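Local coordinates for cell wall binding protein cwp8 (Peptoclostridium difficile, PDB 5J6Q) that probably anchors itself in the bacterial cell wall through three CWB2 modules, as a cell wall protein associated with the S-layer, at residues S293-T297 against G528-D532; S302-D308 against E354-V358; E496-D500 against D521-N527; T550-L554 against G578-A583. All blocks are in the same frame, centred on the assembly; numbering follows the deposited sequence.

Contact 1 (S293-T297 against G528-D532); sequences SRFTT and GQLVD. With SO4 (sulfate ion), chain D.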
loop_
_atom_site.group_PDB
_atom_site.type_symbol
_atom_site.label_atom_id
_atom_site.label_comp_id
_atom_site.label_asym_id
_atom_site.label_seq_id
_atom_site.Cartn_x
_atom_site.Cartn_y
_atom_site.Cartn_z
ATOM N N SER A 293 -8.966 -11.221 -13.179
ATOM C CA SER A 293 -10.121 -11.672 -13.993
ATOM C C SER A 293 -11.134 -12.375 -13.083
ATOM O O SER A 293 -10.845 -12.527 -11.877
ATOM C CB SER A 293 -9.651 -12.617 -15.110
ATOM O OG SER A 293 -9.166 -13.857 -14.579
ATOM N N ARG A 294 -12.285 -12.764 -13.595
ATOM C CA ARG A 294 -13.291 -13.511 -12.816
ATOM C C ARG A 294 -12.708 -14.830 -12.300
ATOM O O ARG A 294 -12.996 -15.253 -11.146
ATOM C CB ARG A 294 -14.555 -13.749 -13.669
ATOM C CG ARG A 294 -14.313 -14.670 -14.896
ATOM C CD ARG A 294 -15.522 -14.641 -15.865
ATOM N NE ARG A 294 -15.928 -13.276 -16.166
ATOM C CZ ARG A 294 -17.192 -12.896 -16.371
ATOM N NH1 ARG A 294 -17.475 -11.621 -16.614
ATOM N NH2 ARG A 294 -18.176 -13.784 -16.334
ATOM N N PHE A 295 -11.850 -15.473 -13.096
ATOM C CA PHE A 295 -11.118 -16.710 -12.626
ATOM C C PHE A 295 -10.206 -16.429 -11.414
ATOM O O PHE A 295 -10.258 -17.193 -10.451
ATOM C CB PHE A 295 -10.177 -17.320 -13.760
ATOM C CG PHE A 295 -10.992 -17.559 -15.003
ATOM C CD1 PHE A 295 -10.865 -16.722 -16.106
ATOM C CD2 PHE A 295 -11.928 -18.581 -15.053
ATOM C CE1 PHE A 295 -11.670 -16.902 -17.241
ATOM C CE2 PHE A 295 -12.734 -18.759 -16.178
ATOM C CZ PHE A 295 -12.601 -17.906 -17.267
ATOM N N THR A 296 -9.368 -15.323 -11.442
ATOM C CA THR A 296 -8.453 -15.116 -10.283
ATOM C C THR A 296 -9.220 -14.514 -9.063
ATOM O O THR A 296 -8.877 -14.825 -7.889
ATOM C CB THR A 296 -7.226 -14.353 -10.691
ATOM O OG1 THR A 296 -7.635 -13.229 -11.526
ATOM C CG2 THR A 296 -6.258 -15.266 -11.472
ATOM N N THR A 297 -10.271 -13.700 -9.326
ATOM C CA THR A 297 -11.147 -13.289 -8.197
ATOM C C THR A 297 -11.747 -14.542 -7.585
ATOM O O THR A 297 -11.716 -14.671 -6.345
ATOM C CB THR A 297 -12.255 -12.364 -8.666
ATOM O OG1 THR A 297 -11.617 -11.194 -9.215
ATOM C CG2 THR A 297 -13.241 -11.998 -7.539
ATOM N N GLY A 528 -23.081 -10.802 -17.120
ATOM C CA GLY A 528 -21.941 -11.661 -16.892
ATOM C C GLY A 528 -21.085 -11.140 -15.736
ATOM O O GLY A 528 -20.401 -11.939 -15.071
ATOM N N GLN A 529 -21.150 -9.784 -15.428
ATOM C CA GLN A 529 -20.310 -9.251 -14.338
ATOM C C GLN A 529 -20.866 -9.631 -12.918
ATOM O O GLN A 529 -20.256 -9.311 -11.902
ATOM C CB GLN A 529 -20.179 -7.715 -14.478
ATOM C CG GLN A 529 -19.307 -7.349 -15.692
ATOM C CD GLN A 529 -17.924 -7.905 -15.593
ATOM O OE1 GLN A 529 -17.201 -7.681 -14.657
ATOM N NE2 GLN A 529 -17.513 -8.583 -16.650
ATOM N N LEU A 530 -22.004 -10.286 -12.882
ATOM C CA LEU A 530 -22.576 -10.757 -11.625
ATOM C C LEU A 530 -21.812 -11.974 -11.145
ATOM O O LEU A 530 -22.066 -12.480 -10.020
ATOM C CB LEU A 530 -24.061 -11.093 -11.812
ATOM C CG LEU A 530 -24.933 -9.772 -11.892
ATOM C CD1 LEU A 530 -26.336 -10.329 -12.262
ATOM C CD2 LEU A 530 -25.066 -9.021 -10.510
ATOM N N VAL A 531 -20.830 -12.438 -11.946
ATOM C CA VAL A 531 -20.121 -13.663 -11.518
ATOM C C VAL A 531 -19.377 -13.472 -10.201
ATOM O O VAL A 531 -19.275 -14.406 -9.418
ATOM C CB VAL A 531 -19.142 -14.101 -12.634
ATOM C CG1 VAL A 531 -18.131 -12.964 -12.890
ATOM C CG2 VAL A 531 -18.414 -15.401 -12.215
ATOM N N ASP A 532 -18.858 -12.255 -9.933
ATOM C CA ASP A 532 -18.135 -12.054 -8.671
ATOM C C ASP A 532 -19.097 -12.282 -7.443
ATOM O O ASP A 532 -18.742 -12.912 -6.447
ATOM C CB ASP A 532 -17.516 -10.635 -8.645
ATOM C CG ASP A 532 -16.299 -10.499 -9.582
ATOM O OD1 ASP A 532 -15.782 -11.550 -10.076
ATOM O OD2 ASP A 532 -15.867 -9.393 -9.801
HETATM S S SO4 D . -13.530 -10.499 -16.400
HETATM O O1 SO4 D . -14.758 -10.121 -17.163
HETATM O O2 SO4 D . -12.410 -9.954 -16.950
HETATM O O3 SO4 D . -13.336 -11.884 -16.383
HETATM O O4 SO4 D . -13.671 -10.009 -14.962
HETATM O O HOH W 1 -15.511 -14.378 -9.493
HETATM O O HOH W 2 -13.233 -10.295 -11.490
#

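Contact 2 (S302-D308 against E354-V358); sequences SKERFKD and EILRV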
loop_
_atom_site.group_PDB
_atom_site.type_symbol
_atom_site.label_atom_id
_atom_site.label_comp_id
_atom_site.label_asym_id
_atom_site.label_seq_id
_atom_site.Cartn_x
_atom_site.Cartn_y
_atom_site.Cartn_z
ATOM N N SER A 302 -11.955 -18.347 -2.888
ATOM C CA SER A 302 -11.640 -19.699 -2.402
ATOM C C SER A 302 -10.531 -19.630 -1.331
ATOM O O SER A 302 -10.660 -20.265 -0.272
ATOM C CB SER A 302 -11.234 -20.618 -3.544
ATOM O OG SER A 302 -11.235 -21.960 -3.096
ATOM N N LYS A 303 -9.474 -18.833 -1.560
ATOM C CA LYS A 303 -8.477 -18.731 -0.487
ATOM C C LYS A 303 -9.048 -18.168 0.811
ATOM O O LYS A 303 -8.590 -18.549 1.888
ATOM C CB LYS A 303 -7.309 -17.904 -0.937
ATOM C CG LYS A 303 -6.532 -18.714 -2.011
ATOM C CD LYS A 303 -5.784 -17.689 -2.834
ATOM C CE LYS A 303 -4.776 -18.296 -3.787
ATOM N NZ LYS A 303 -3.659 -17.336 -3.971
ATOM N N GLU A 304 -10.085 -17.309 0.723
ATOM C CA GLU A 304 -10.635 -16.770 1.921
ATOM C C GLU A 304 -11.447 -17.818 2.615
ATOM O O GLU A 304 -11.417 -17.902 3.841
ATOM C CB GLU A 304 -11.489 -15.528 1.627
ATOM C CG GLU A 304 -11.885 -14.816 2.892
ATOM C CD GLU A 304 -10.688 -14.179 3.625
ATOM O OE1 GLU A 304 -9.690 -13.746 2.943
ATOM O OE2 GLU A 304 -10.779 -14.105 4.866
ATOM N N ARG A 305 -12.159 -18.641 1.847
ATOM C CA ARG A 305 -12.999 -19.663 2.435
ATOM C C ARG A 305 -12.223 -20.892 2.933
ATOM O O ARG A 305 -12.627 -21.463 3.947
ATOM C CB ARG A 305 -14.043 -20.142 1.397
ATOM C CG ARG A 305 -14.952 -18.974 1.004
ATOM C CD ARG A 305 -16.064 -19.386 0.068
ATOM N NE ARG A 305 -16.854 -20.484 0.623
ATOM C CZ ARG A 305 -17.364 -21.448 -0.110
ATOM N NH1 ARG A 305 -18.063 -22.427 0.472
ATOM N NH2 ARG A 305 -17.212 -21.446 -1.428
ATOM N N PHE A 306 -11.147 -21.321 2.247
ATOM C CA PHE A 306 -10.499 -22.556 2.705
ATOM C C PHE A 306 -8.982 -22.560 2.828
ATOM O O PHE A 306 -8.259 -22.112 1.941
ATOM C CB PHE A 306 -10.819 -23.731 1.772
ATOM C CG PHE A 306 -12.278 -23.874 1.375
ATOM C CD1 PHE A 306 -12.754 -23.290 0.215
ATOM C CD2 PHE A 306 -13.160 -24.573 2.172
ATOM C CE1 PHE A 306 -14.080 -23.389 -0.131
ATOM C CE2 PHE A 306 -14.481 -24.676 1.821
ATOM C CZ PHE A 306 -14.944 -24.074 0.659
ATOM N N LYS A 307 -8.529 -23.102 3.960
ATOM C CA LYS A 307 -7.127 -23.345 4.214
ATOM C C LYS A 307 -6.776 -24.546 3.314
ATOM O O LYS A 307 -7.678 -25.221 2.844
ATOM C CB LYS A 307 -6.892 -23.680 5.691
ATOM C CG LYS A 307 -7.062 -22.487 6.600
ATOM C CD LYS A 307 -6.866 -22.922 8.080
ATOM C CE LYS A 307 -7.206 -21.828 9.084
ATOM N NZ LYS A 307 -8.587 -21.981 9.640
ATOM N N ASP A 308 -5.493 -24.794 3.028
ATOM C CA ASP A 308 -5.101 -25.933 2.140
ATOM C C ASP A 308 -5.767 -27.203 2.513
ATOM O O ASP A 308 -5.850 -27.500 3.695
ATOM C CB ASP A 308 -3.559 -26.208 2.143
ATOM C CG ASP A 308 -2.805 -24.982 1.718
ATOM O OD1 ASP A 308 -3.384 -24.165 0.963
ATOM O OD2 ASP A 308 -1.644 -24.814 2.152
ATOM N N GLU A 354 -6.119 -24.182 -8.081
ATOM C CA GLU A 354 -6.868 -23.948 -6.800
ATOM C C GLU A 354 -7.593 -25.229 -6.481
ATOM O O GLU A 354 -7.770 -25.551 -5.301
ATOM C CB GLU A 354 -7.880 -22.730 -6.852
ATOM C CG GLU A 354 -8.717 -22.543 -5.599
ATOM C CD GLU A 354 -7.920 -21.966 -4.404
ATOM O OE1 GLU A 354 -8.550 -21.663 -3.417
ATOM O OE2 GLU A 354 -6.672 -21.860 -4.444
ATOM N N ILE A 355 -8.056 -25.961 -7.501
ATOM C CA ILE A 355 -8.650 -27.301 -7.201
ATOM C C ILE A 355 -7.664 -28.184 -6.318
ATOM O O ILE A 355 -8.053 -28.751 -5.299
ATOM C CB ILE A 355 -8.893 -28.103 -8.478
ATOM C CG1 ILE A 355 -9.866 -27.331 -9.383
ATOM C CG2 ILE A 355 -9.516 -29.595 -8.109
ATOM C CD1 ILE A 355 -11.203 -27.340 -8.773
ATOM N N LEU A 356 -6.407 -28.249 -6.721
ATOM C CA LEU A 356 -5.427 -29.065 -5.986
ATOM C C LEU A 356 -5.231 -28.597 -4.598
ATOM O O LEU A 356 -5.214 -29.369 -3.652
ATOM C CB LEU A 356 -4.092 -29.030 -6.729
ATOM C CG LEU A 356 -4.146 -29.660 -8.126
ATOM C CD1 LEU A 356 -2.718 -29.640 -8.726
ATOM C CD2 LEU A 356 -4.673 -31.095 -8.095
ATOM N N ARG A 357 -5.122 -27.301 -4.440
ATOM C CA ARG A 357 -4.860 -26.680 -3.156
ATOM C C ARG A 357 -5.935 -26.937 -2.178
ATOM O O ARG A 357 -5.614 -27.299 -1.024
ATOM C CB ARG A 357 -4.686 -25.141 -3.285
ATOM C CG ARG A 357 -4.059 -24.543 -2.007
ATOM C CD ARG A 357 -4.203 -23.006 -1.872
ATOM N NE ARG A 357 -5.602 -22.560 -1.866
ATOM C CZ ARG A 357 -6.363 -22.496 -0.786
ATOM N NH1 ARG A 357 -5.881 -22.823 0.402
ATOM N NH2 ARG A 357 -7.645 -22.102 -0.895
ATOM N N VAL A 358 -7.242 -26.790 -2.598
ATOM C CA VAL A 358 -8.280 -26.946 -1.568
ATOM C C VAL A 358 -8.669 -28.385 -1.322
ATOM O O VAL A 358 -9.119 -28.646 -0.212
ATOM C CB VAL A 358 -9.544 -26.071 -1.880
ATOM C CG1 VAL A 358 -9.143 -24.607 -2.010
ATOM C CG2 VAL A 358 -10.245 -26.547 -3.156
#

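Contact 3 (E496-D500 against D521-N527); sequences ENRKD and DGYVGGN. With SO4 (sulfate ion), chain C.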
loop_
_atom_site.group_PDB
_atom_site.type_symbol
_atom_site.label_atom_id
_atom_site.label_comp_id
_atom_site.label_asym_id
_atom_site.label_seq_id
_atom_site.Cartn_x
_atom_site.Cartn_y
_atom_site.Cartn_z
ATOM N N GLU A 496 -38.222 -1.700 -8.345
ATOM C CA GLU A 496 -38.302 -1.213 -9.705
ATOM C C GLU A 496 -37.076 -1.655 -10.521
ATOM O O GLU A 496 -37.188 -1.869 -11.721
ATOM C CB GLU A 496 -38.356 0.337 -9.674
ATOM C CG GLU A 496 -38.294 0.989 -11.043
ATOM C CD GLU A 496 -38.020 2.480 -10.962
ATOM O OE1 GLU A 496 -37.132 2.957 -11.702
ATOM O OE2 GLU A 496 -38.692 3.174 -10.162
ATOM N N ASN A 497 -35.902 -1.762 -9.887
ATOM C CA ASN A 497 -34.670 -2.208 -10.564
ATOM C C ASN A 497 -33.884 -3.072 -9.591
ATOM O O ASN A 497 -34.285 -3.266 -8.430
ATOM C CB ASN A 497 -33.849 -1.006 -11.084
ATOM C CG ASN A 497 -33.459 -0.048 -10.010
ATOM O OD1 ASN A 497 -32.826 -0.487 -8.991
ATOM N ND2 ASN A 497 -33.900 1.239 -10.048
ATOM N N ARG A 498 -32.788 -3.603 -10.067
ATOM C CA ARG A 498 -31.984 -4.531 -9.312
ATOM C C ARG A 498 -31.340 -3.938 -8.013
ATOM O O ARG A 498 -31.073 -4.717 -7.102
ATOM C CB ARG A 498 -30.846 -5.086 -10.241
ATOM C CG ARG A 498 -29.697 -4.093 -10.378
ATOM C CD ARG A 498 -28.764 -4.503 -11.512
ATOM N NE ARG A 498 -29.501 -4.776 -12.771
ATOM C CZ ARG A 498 -29.007 -5.482 -13.797
ATOM N NH1 ARG A 498 -27.804 -6.024 -13.720
ATOM N NH2 ARG A 498 -29.695 -5.598 -14.921
ATOM N N LYS A 499 -31.091 -2.601 -7.963
ATOM C CA LYS A 499 -30.508 -1.975 -6.822
ATOM C C LYS A 499 -31.682 -1.853 -5.751
ATOM O O LYS A 499 -31.411 -2.094 -4.554
ATOM C CB LYS A 499 -29.863 -0.615 -7.097
ATOM C CG LYS A 499 -28.655 -0.779 -8.007
ATOM C CD LYS A 499 -28.173 0.474 -8.545
ATOM C CE LYS A 499 -27.272 1.095 -7.522
ATOM N NZ LYS A 499 -26.054 0.317 -7.353
ATOM N N ASP A 500 -32.901 -1.525 -6.179
ATOM C CA ASP A 500 -34.034 -1.517 -5.253
ATOM C C ASP A 500 -34.320 -2.922 -4.760
ATOM O O ASP A 500 -34.598 -3.090 -3.604
ATOM C CB ASP A 500 -35.272 -0.916 -5.860
ATOM C CG ASP A 500 -35.035 0.469 -6.319
ATOM O OD1 ASP A 500 -34.235 1.219 -5.612
ATOM O OD2 ASP A 500 -35.563 0.821 -7.421
ATOM N N ASP A 521 -22.849 -4.883 -9.781
ATOM C CA ASP A 521 -24.248 -5.268 -10.052
ATOM C C ASP A 521 -24.617 -5.628 -11.545
ATOM O O ASP A 521 -25.742 -5.981 -11.831
ATOM C CB ASP A 521 -25.100 -4.053 -9.634
ATOM C CG ASP A 521 -24.685 -2.742 -10.403
ATOM O OD1 ASP A 521 -23.890 -2.825 -11.356
ATOM O OD2 ASP A 521 -25.173 -1.657 -10.049
ATOM N N GLY A 522 -23.708 -5.469 -12.491
ATOM C CA GLY A 522 -24.026 -5.914 -13.855
ATOM C C GLY A 522 -24.410 -4.766 -14.785
ATOM O O GLY A 522 -24.618 -4.977 -15.957
ATOM N N TYR A 523 -24.459 -3.529 -14.256
ATOM C CA TYR A 523 -24.844 -2.302 -14.959
ATOM C C TYR A 523 -23.632 -1.843 -15.822
ATOM O O TYR A 523 -23.836 -1.121 -16.762
ATOM C CB TYR A 523 -25.246 -1.213 -13.929
ATOM C CG TYR A 523 -26.715 -1.188 -13.494
ATOM C CD1 TYR A 523 -27.072 -0.775 -12.208
ATOM C CD2 TYR A 523 -27.729 -1.545 -14.379
ATOM C CE1 TYR A 523 -28.405 -0.732 -11.810
ATOM C CE2 TYR A 523 -29.065 -1.492 -13.996
ATOM C CZ TYR A 523 -29.400 -1.085 -12.709
ATOM O OH TYR A 523 -30.722 -1.089 -12.331
ATOM N N VAL A 524 -22.368 -2.194 -15.453
ATOM C CA VAL A 524 -21.180 -1.927 -16.321
ATOM C C VAL A 524 -20.720 -3.281 -16.864
ATOM O O VAL A 524 -20.336 -4.213 -16.119
ATOM C CB VAL A 524 -20.040 -1.217 -15.574
ATOM C CG1 VAL A 524 -18.795 -1.105 -16.418
ATOM C CG2 VAL A 524 -20.492 0.171 -15.108
ATOM N N GLY A 525 -20.862 -3.459 -18.193
ATOM C CA GLY A 525 -20.394 -4.671 -18.831
ATOM C C GLY A 525 -21.411 -5.773 -18.882
ATOM O O GLY A 525 -21.055 -6.868 -19.288
ATOM N N GLY A 526 -22.677 -5.528 -18.456
ATOM C CA GLY A 526 -23.706 -6.576 -18.569
ATOM C C GLY A 526 -23.743 -7.570 -17.404
ATOM O O GLY A 526 -22.886 -7.563 -16.513
ATOM N N ASN A 527 -24.758 -8.453 -17.411
ATOM C CA ASN A 527 -25.028 -9.463 -16.365
ATOM C C ASN A 527 -23.896 -10.504 -16.109
ATOM O O ASN A 527 -23.749 -11.000 -14.952
ATOM C CB ASN A 527 -26.361 -10.114 -16.668
ATOM C CG ASN A 527 -27.543 -9.149 -16.359
ATOM O OD1 ASN A 527 -27.341 -7.979 -15.955
ATOM N ND2 ASN A 527 -28.795 -9.565 -16.473
HETATM S S SO4 C . -32.836 -3.410 -14.027
HETATM O O1 SO4 C . -32.622 -2.008 -14.129
HETATM O O2 SO4 C . -34.161 -3.666 -14.129
HETATM O O3 SO4 C . -32.289 -3.934 -12.739
HETATM O O4 SO4 C . -32.144 -4.052 -15.137
HETATM O O HOH W 3 -28.138 -6.135 -17.818
#

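Contact 4 (T550-L554 against G578-A583); sequences TTEEL and GIAKNA. With SO4 (sulfate ion), chain F.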
loop_
_atom_site.group_PDB
_atom_site.type_symbol
_atom_site.label_atom_id
_atom_site.label_comp_id
_atom_site.label_asym_id
_atom_site.label_seq_id
_atom_site.Cartn_x
_atom_site.Cartn_y
_atom_site.Cartn_z
ATOM N N THR A 550 -23.385 -3.171 -6.295
ATOM C CA THR A 550 -23.295 -1.888 -6.917
ATOM C C THR A 550 -22.002 -1.779 -7.760
ATOM O O THR A 550 -20.988 -2.399 -7.402
ATOM C CB THR A 550 -23.271 -0.750 -5.871
ATOM O OG1 THR A 550 -23.585 0.488 -6.558
ATOM C CG2 THR A 550 -21.930 -0.581 -5.268
ATOM N N THR A 551 -22.054 -0.981 -8.869
ATOM C CA THR A 551 -20.799 -0.715 -9.605
ATOM C C THR A 551 -20.421 0.720 -9.408
ATOM O O THR A 551 -19.290 1.040 -9.103
ATOM C CB THR A 551 -20.937 -1.017 -11.125
ATOM O OG1 THR A 551 -21.359 -2.355 -11.243
ATOM C CG2 THR A 551 -19.562 -0.870 -11.861
ATOM N N GLU A 552 -21.375 1.623 -9.626
ATOM C CA GLU A 552 -21.101 3.008 -9.424
ATOM C C GLU A 552 -21.701 3.343 -8.016
ATOM O O GLU A 552 -21.709 2.462 -7.114
ATOM C CB GLU A 552 -21.707 3.902 -10.529
ATOM C CG GLU A 552 -21.857 3.172 -11.862
ATOM C CD GLU A 552 -21.143 3.893 -12.997
ATOM O OE1 GLU A 552 -21.831 4.409 -13.910
ATOM O OE2 GLU A 552 -19.902 3.931 -12.968
ATOM N N GLU A 553 -22.150 4.567 -7.792
ATOM C CA GLU A 553 -22.707 4.861 -6.454
ATOM C C GLU A 553 -23.997 4.115 -6.131
ATOM O O GLU A 553 -24.774 3.679 -6.980
ATOM C CB GLU A 553 -22.923 6.414 -6.244
ATOM C CG GLU A 553 -24.070 6.999 -7.084
ATOM C CD GLU A 553 -24.588 8.367 -6.545
ATOM O OE1 GLU A 553 -25.604 8.873 -7.086
ATOM O OE2 GLU A 553 -23.986 8.941 -5.576
ATOM N N LEU A 554 -24.212 3.948 -4.827
ATOM C CA LEU A 554 -25.435 3.321 -4.300
ATOM C C LEU A 554 -26.679 3.992 -4.684
ATOM O O LEU A 554 -26.699 5.195 -4.836
ATOM C CB LEU A 554 -25.468 3.426 -2.778
ATOM C CG LEU A 554 -24.429 2.646 -2.017
ATOM C CD1 LEU A 554 -24.716 2.711 -0.480
ATOM C CD2 LEU A 554 -24.465 1.274 -2.441
ATOM N N GLY A 578 -13.206 -2.573 -10.165
ATOM C CA GLY A 578 -14.205 -1.809 -10.948
ATOM C C GLY A 578 -15.367 -1.251 -10.124
ATOM O O GLY A 578 -16.400 -0.860 -10.648
ATOM N N ILE A 579 -15.252 -1.254 -8.784
ATOM C CA ILE A 579 -16.317 -0.674 -7.997
ATOM C C ILE A 579 -15.839 0.688 -7.654
ATOM O O ILE A 579 -14.727 0.843 -7.168
ATOM C CB ILE A 579 -16.664 -1.570 -6.738
ATOM C CG1 ILE A 579 -17.468 -2.907 -7.166
ATOM C CG2 ILE A 579 -17.517 -0.705 -5.830
ATOM C CD1 ILE A 579 -17.337 -4.064 -6.159
ATOM N N ALA A 580 -16.665 1.718 -7.903
ATOM C CA ALA A 580 -16.286 3.133 -7.636
ATOM C C ALA A 580 -15.888 3.304 -6.129
ATOM O O ALA A 580 -16.642 2.824 -5.263
ATOM C CB ALA A 580 -17.509 3.993 -7.909
ATOM N N LYS A 581 -14.809 4.019 -5.848
ATOM C CA LYS A 581 -14.346 4.304 -4.485
ATOM C C LYS A 581 -15.454 5.046 -3.728
ATOM O O LYS A 581 -15.671 4.889 -2.478
ATOM C CB LYS A 581 -13.053 5.217 -4.504
ATOM C CG LYS A 581 -12.519 5.469 -3.055
ATOM C CD LYS A 581 -11.064 5.991 -3.040
ATOM C CE LYS A 581 -10.912 7.293 -3.784
ATOM N NZ LYS A 581 -9.504 7.782 -3.667
ATOM N N ASN A 582 -16.139 5.886 -4.449
ATOM C CA ASN A 582 -17.256 6.607 -3.784
ATOM C C ASN A 582 -18.393 5.666 -3.148
ATOM O O ASN A 582 -18.925 6.002 -2.079
ATOM C CB ASN A 582 -17.896 7.530 -4.746
ATOM C CG ASN A 582 -17.116 8.838 -4.893
ATOM O OD1 ASN A 582 -17.515 9.653 -5.744
ATOM N ND2 ASN A 582 -16.003 9.116 -4.145
ATOM N N ALA A 583 -18.733 4.532 -3.789
ATOM C CA ALA A 583 -19.759 3.635 -3.245
ATOM C C ALA A 583 -19.215 2.997 -2.011
ATOM O O ALA A 583 -19.971 2.830 -1.081
ATOM C CB ALA A 583 -20.139 2.519 -4.237
HETATM S S SO4 F . -12.711 5.042 -8.534
HETATM O O1 SO4 F . -11.818 6.161 -8.145
HETATM O O2 SO4 F . -14.061 5.514 -8.818
HETATM O O3 SO4 F . -12.208 4.393 -9.748
HETATM O O4 SO4 F . -12.694 4.091 -7.457
#

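Contact 1 (S293-T297 against G528-D532)
R294 and D532 bring together the first turns of helices 294-305 and 531-542, with their CA atoms 6.5 Å apart. S293 and T296 close the first of these turns as a capping box. S293 N donates to T296 OG1 at 2.9 Å, while the return bond from T296 N to S293 OG is weak.

R294 carries most of the contact. Its CG lies between the backbone N and the carbonyl carbon (chi1 65°), and the chain bends again at chi3. This fold brings NE back beside its own backbone N. Both donate to one sulfate oxygen, O3, with R294 N at 3.1 Å and R294 NE at 3.0 Å. The sulfate probably comes from the crystallisation liquor. Its O1 accepts from R294 NH1 and also from Q529 NE2, the latter at 3.2 Å. The anion thus links the two segments and draws two donors together, R294 NH1 and Q529 NE2, which are 3.0 Å apart. Their guanidinium and amide planes stand 71° apart. V531 CG1 covers one guanidinium face, 3.5 Å from R294 NH2. G528 O receives only weak bonds from NH1 and NH2; E319 O is the stronger partner of NH2. Q529 OE1 accepts from K520 NZ.

T297 CG2 rests against D532 OD1 at 3.6 Å. Two waters donate to D532 OD1. One also donates to R294 O, and the other bonds to T297 OG1, which G291 N holds as well.

T297 and D532 both pack on I575 of strand 572-575, while R294 and V531 touch L341 of strand 339-342.

Contact 2 (S302-D308 against E354-V358)
R357 and D308 join E354 in a salt-bridge network between helix 349-359 and the chain just after helix 294-305. Both helices belong to one CWB2 module.

The guanidinium of R357 is the centre. R357 NH1 and R357 NH2 both grip F306 O end-on, each at 2.9 Å, from the same face of the carbonyl plane. F306 is the first residue past the helix, which is consistent with its carbonyl O being available to the arginine. R357 NH1 also donates to D308 OD1 at 2.9 Å in a fairly straight bond (161°). D308 OD1 is met on its anti side. The carboxylate and guanidinium planes are 61° apart.

On the helix itself, R357 NE donates to E354 OE2 at 2.9 Å on the syn side. OE2 lies in the guanidinium plane. R357 CG is anti to the backbone N (chi1 -165°), and the bend at chi3 turns NE toward E354, one helical turn earlier. In-plane partners on several edges should hold the group's rotation. K303 CG lies over one face, 3.7 Å from R357 NH2.

Further out, S302 OG touches V358 CG1 at 3.5 Å. F306 packs its CB on V358 CG1 as well, and also touches P338 and A311. V358 and I355 face I314 of strand 313-318. Backbone bonds pair R357 with G309 and V358 with A311. Beside them D308 CA makes a CA-H...O contact with R357 O at 3.5 Å.

Contact 3 (E496-D500 against D521-N527)
R498 NH1 is shared by two acceptors of the 521-527 loop: D521 O at 2.8 Å and N527 OD1 at 3.0 Å. Both lie near the guanidinium plane. The other edge of the group faces a sulfate, probably from the crystallisation liquor. R498 NE donates to sulfate O3 and R498 NH2 to sulfate O4, both at 2.9 Å. The backbone R498 N holds sulfate O3 too, at 2.7 Å. R498 CG sits between the backbone N and the carbonyl carbon (chi1 79°). Together with the bend at chi3, this curls the chain back until N and NE meet the same oxygen.

Y523 covers one face of the guanidinium. The planes are 28° apart, a stack with an off-centre cation-pi contact. R498 CD makes a CH-pi contact over the same ring, 3.8 Å from its centroid. Y523 OH donates to sulfate O1 at 2.8 Å. K499 CD meets the ring edge, 3.5 Å from Y523 CE1.

K499 NZ forms a weak salt bridge with D521 OD2, but its stronger partner is T550 OG1. D521 OD1 accepts from Y523 N in an Asx turn and also bonds to T551 OG1. N497 caps the helix: its OD1 accepts from K499 N and D500 N.

The loop follows strand 516-519 and precedes helix 531-542. R498, on the first turn of helix 498-509, also touches A428 and D429 of helix 427-430, in the preceding CWB2 module. N527 ND2 reaches E427 OE2 just there.

Contact 4 (T550-L554 against G578-A583)
This contact of backbone and small side chains joins two chain segments that leave neighbouring parts of one parallel sheet. T550-L554 is the loop after strand 547-549. G578-A583 is the loop and first helical turn after strand 572-575. The two strands flank strand 516-519.

One backbone hydrogen bond crosses the contact. A580 N donates to T551 O at 3.0 Å, almost straight (176°) and nearly in line with the C=O bond. The CA atoms of T551 and I579 lie 4.8 Å apart beside it.

Around this bond the packing is close. A583 CB touches E552 O at 3.3 Å and T550 CG2 at 3.7 Å. It sits where the CA atoms of E553 and A583 approach each other. T551 CG2, anti to the backbone N (OG1 at chi1 -56°), meets G578 O at 3.4 Å. I579, itself buried, puts CG1 3.6 Å from T550 O.

T550 OG1 holds the first loop in shape. T550 OG1 donates to E552 O at 2.8 Å, coming from above the carbonyl plane, and it also accepts from K499 NZ. I579 O accepts from R200 NH1, and K581 NZ reaches D197 O; both partners lie in the Cwp8 domain 3 region.

A580 is the N-cap residue of helix 581-590. A sulfate, probably from the crystallisation liquor, sits at the first backbone N-H of this helix. K581 N donates to sulfate O4 at 2.7 Å, with a weaker bond to O2. Anions often sit at helix N-termini in this way, and such helix starts after parallel strands are typical of alpha/beta folds.

Contacts 1 and 3 share a pattern: an arginine in the first turn after a helix cap curls back on a sulfate. In both it links two CWB2 modules, across the segments in contact 1, and in contact 3 by R498 packing on helix 427-430. They touch where Q529 and L530 pack on the 521-527 loop. Contacts 3 and 4 also touch, through polar bonds from the 521-527 loop and helix 498-509 to the 550-554 loop. Contact 4 relies on backbone and methyl groups instead of charge. Contact 2 stands apart, about 30 Å from contact 3 between centres, yet shares helix 294-305 with contact 1. Its salt bridges lie within one module. All four are partly buried; contact 1 has no exposed touching residue.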